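PDB 1Q35: iron binding protein FbpA from Mannheimia haemolytica, which binds ferric iron in the periplasm, probably as the solute-binding component of a bacterial iron-uptake system. Local coordinates for residues C134-S137 and Y142-S145. Sequence-based numbering, arbitrary orientation.
Sequences CVRS and YNVS
The side-chain amide of N143 projects from the first turn of helix 141-168 into the preceding loop, with CG2 of V135 to one side of its plane and CG of R136 to the other. V135 CG2 lies 3.4 Å from N143 ND2, and R136 CG is at a similar distance from it. Near the amide plane, N143 ND2 donates to S137 O, a hydrogen bond of 2.9 Å bent to 149° at the hydrogen; the donor stands well above the carbonyl plane. R136 O is 3.2 Å from the same ND2. With OD1 of N143 accepting from R103, both ends of the amide are engaged, which should fix its flip.

The other flat groups, the Y142 ring and the R136 guanidinium, have planes 71° apart. NH1 of R136 meets the ring at its edge, 3.7 Å from Y142 CD2. With CG set between the backbone N and the carbonyl carbon (chi1 76°), the R136 chain heads toward the helix; the bend at chi3 then turns NE off that line.

N143 thus ties the loop after strand 133-134 to the helix start, beside Y142, a ferric iron ligand whose side chain lies close to those of Y198 and Y199 in this iron-free chain. R136 has a long, weak ion pair with D178 and a formate nearby, probably from crystallisation; with R101 and R103 touching Y142, this suggests a basic setting next to the metal site that could attract a small anion.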
ATOM      1  N   CYS A 134      14.280   5.679 -10.599  1.00 11.06           N
ATOM      2  CA  CYS A 134      14.241   4.272 -10.194  1.00 11.54           C
ATOM      3  C   CYS A 134      12.829   3.909  -9.734  1.00 10.87           C
ATOM      4  O   CYS A 134      12.228   4.624  -8.935  1.00 10.85           O
ATOM      5  CB  CYS A 134      15.110   4.032  -8.944  0.65 12.34           C
ATOM      6  SG  CYS A 134      16.885   3.729  -9.059  0.65 14.47           S
ATOM      7  N   VAL A 135      12.309   2.798 -10.233  1.00 10.70           N
ATOM      8  CA  VAL A 135      11.045   2.256  -9.754  1.00 11.28           C
ATOM      9  C   VAL A 135      11.140   0.734  -9.761  1.00 10.52           C
ATOM     10  O   VAL A 135      11.770   0.140 -10.645  1.00 10.75           O
ATOM     11  CB  VAL A 135       9.840   2.773 -10.550  0.65 12.27           C
ATOM     12  CG1 VAL A 135       9.833   2.212 -11.935  0.65 12.69           C
ATOM     13  CG2 VAL A 135       8.533   2.459  -9.819  0.65 13.75           C
ATOM     14  N   ARG A 136      10.529   0.102  -8.766  1.00  9.64           N
ATOM     15  CA  ARG A 136      10.406  -1.351  -8.762  1.00  9.30           C
ATOM     16  C   ARG A 136       9.528  -1.806  -9.927  1.00  9.34           C
ATOM     17  O   ARG A 136       8.952  -0.987 -10.641  1.00  9.44           O
ATOM     18  CB  ARG A 136       9.824  -1.842  -7.440  1.00  9.14           C
ATOM     19  CG  ARG A 136       8.329  -1.606  -7.307  1.00  9.40           C
ATOM     20  CD  ARG A 136       7.798  -1.827  -5.927  1.00  9.90           C
ATOM     21  NE  ARG A 136       7.940  -3.213  -5.491  1.00 10.54           N
ATOM     22  CZ  ARG A 136       7.695  -3.620  -4.262  1.00 11.41           C
ATOM     23  NH1 ARG A 136       7.327  -2.745  -3.334  1.00 12.12           N
ATOM     24  NH2 ARG A 136       7.835  -4.902  -3.956  1.00 12.40           N
ATOM     25  N   SER A 137       9.442  -3.114 -10.122  1.00  9.31           N
ATOM     26  CA  SER A 137       8.638  -3.683 -11.199  1.00  9.56           C
ATOM     27  C   SER A 137       7.340  -2.915 -11.436  1.00  9.52           C
ATOM     28  O   SER A 137       6.576  -2.664 -10.507  1.00  9.14           O
ATOM     29  CB  SER A 137       8.294  -5.136 -10.893  1.00  9.79           C
ATOM     30  OG  SER A 137       7.425  -5.659 -11.887  1.00 10.90           O
ATOM     31  N   TYR A 142       1.454  -2.037  -5.961  1.00  8.77           N
ATOM     32  CA  TYR A 142       1.513  -0.640  -5.532  1.00  8.30           C
ATOM     33  C   TYR A 142       1.634   0.294  -6.738  1.00  7.98           C
ATOM     34  O   TYR A 142       1.015   1.355  -6.771  1.00  8.07           O
ATOM     35  CB  TYR A 142       2.687  -0.376  -4.592  1.00  8.14           C
ATOM     36  CG  TYR A 142       2.687  -1.103  -3.268  1.00  8.41           C
ATOM     37  CD1 TYR A 142       1.511  -1.356  -2.563  1.00  9.01           C
ATOM     38  CD2 TYR A 142       3.890  -1.505  -2.696  1.00  8.93           C
ATOM     39  CE1 TYR A 142       1.541  -2.003  -1.339  1.00  9.38           C
ATOM     40  CE2 TYR A 142       3.926  -2.143  -1.464  1.00  9.13           C
ATOM     41  CZ  TYR A 142       2.743  -2.391  -0.796  1.00  8.80           C
ATOM     42  OH  TYR A 142       2.723  -3.013   0.426  1.00 10.26           O
ATOM     43  N   ASN A 143       2.454  -0.082  -7.713  1.00  7.78           N
ATOM     44  CA  ASN A 143       2.573   0.685  -8.946  1.00  7.72           C
ATOM     45  C   ASN A 143       1.322   0.588  -9.811  1.00  7.49           C
ATOM     46  O   ASN A 143       0.826   1.592 -10.292  1.00  7.15           O
ATOM     47  CB  ASN A 143       3.792   0.237  -9.758  1.00  7.74           C
ATOM     48  CG  ASN A 143       5.105   0.703  -9.163  1.00  7.87           C
ATOM     49  OD1 ASN A 143       5.163   1.698  -8.425  1.00  8.11           O
ATOM     50  ND2 ASN A 143       6.175  -0.015  -9.489  1.00  9.40           N
ATOM     51  N   VAL A 144       0.806  -0.616 -10.015  1.00  7.41           N
ATOM     52  CA  VAL A 144      -0.340  -0.788 -10.897  1.00  7.51           C
ATOM     53  C   VAL A 144      -1.541  -0.001 -10.355  1.00  7.38           C
ATOM     54  O   VAL A 144      -2.258   0.611 -11.127  1.00  7.14           O
ATOM     55  CB  VAL A 144      -0.677  -2.280 -11.146  1.00  7.95           C
ATOM     56  CG1 VAL A 144      -1.879  -2.413 -12.073  1.00  7.96           C
ATOM     57  CG2 VAL A 144       0.525  -3.010 -11.753  1.00  8.79           C
ATOM     58  N   SER A 145      -1.753   0.007  -9.041  1.00  7.53           N
ATOM     59  CA  SER A 145      -2.873   0.771  -8.484  1.00  7.35           C
ATOM     60  C   SER A 145      -2.678   2.283  -8.640  1.00  7.11           C
ATOM     61  O   SER A 145      -3.640   3.007  -8.857  1.00  7.19           O
ATOM     62  CB  SER A 145      -3.149   0.373  -7.037  1.00  7.74           C
ATOM     63  OG  SER A 145      -3.750  -0.911  -7.011  1.00  9.07           O
TER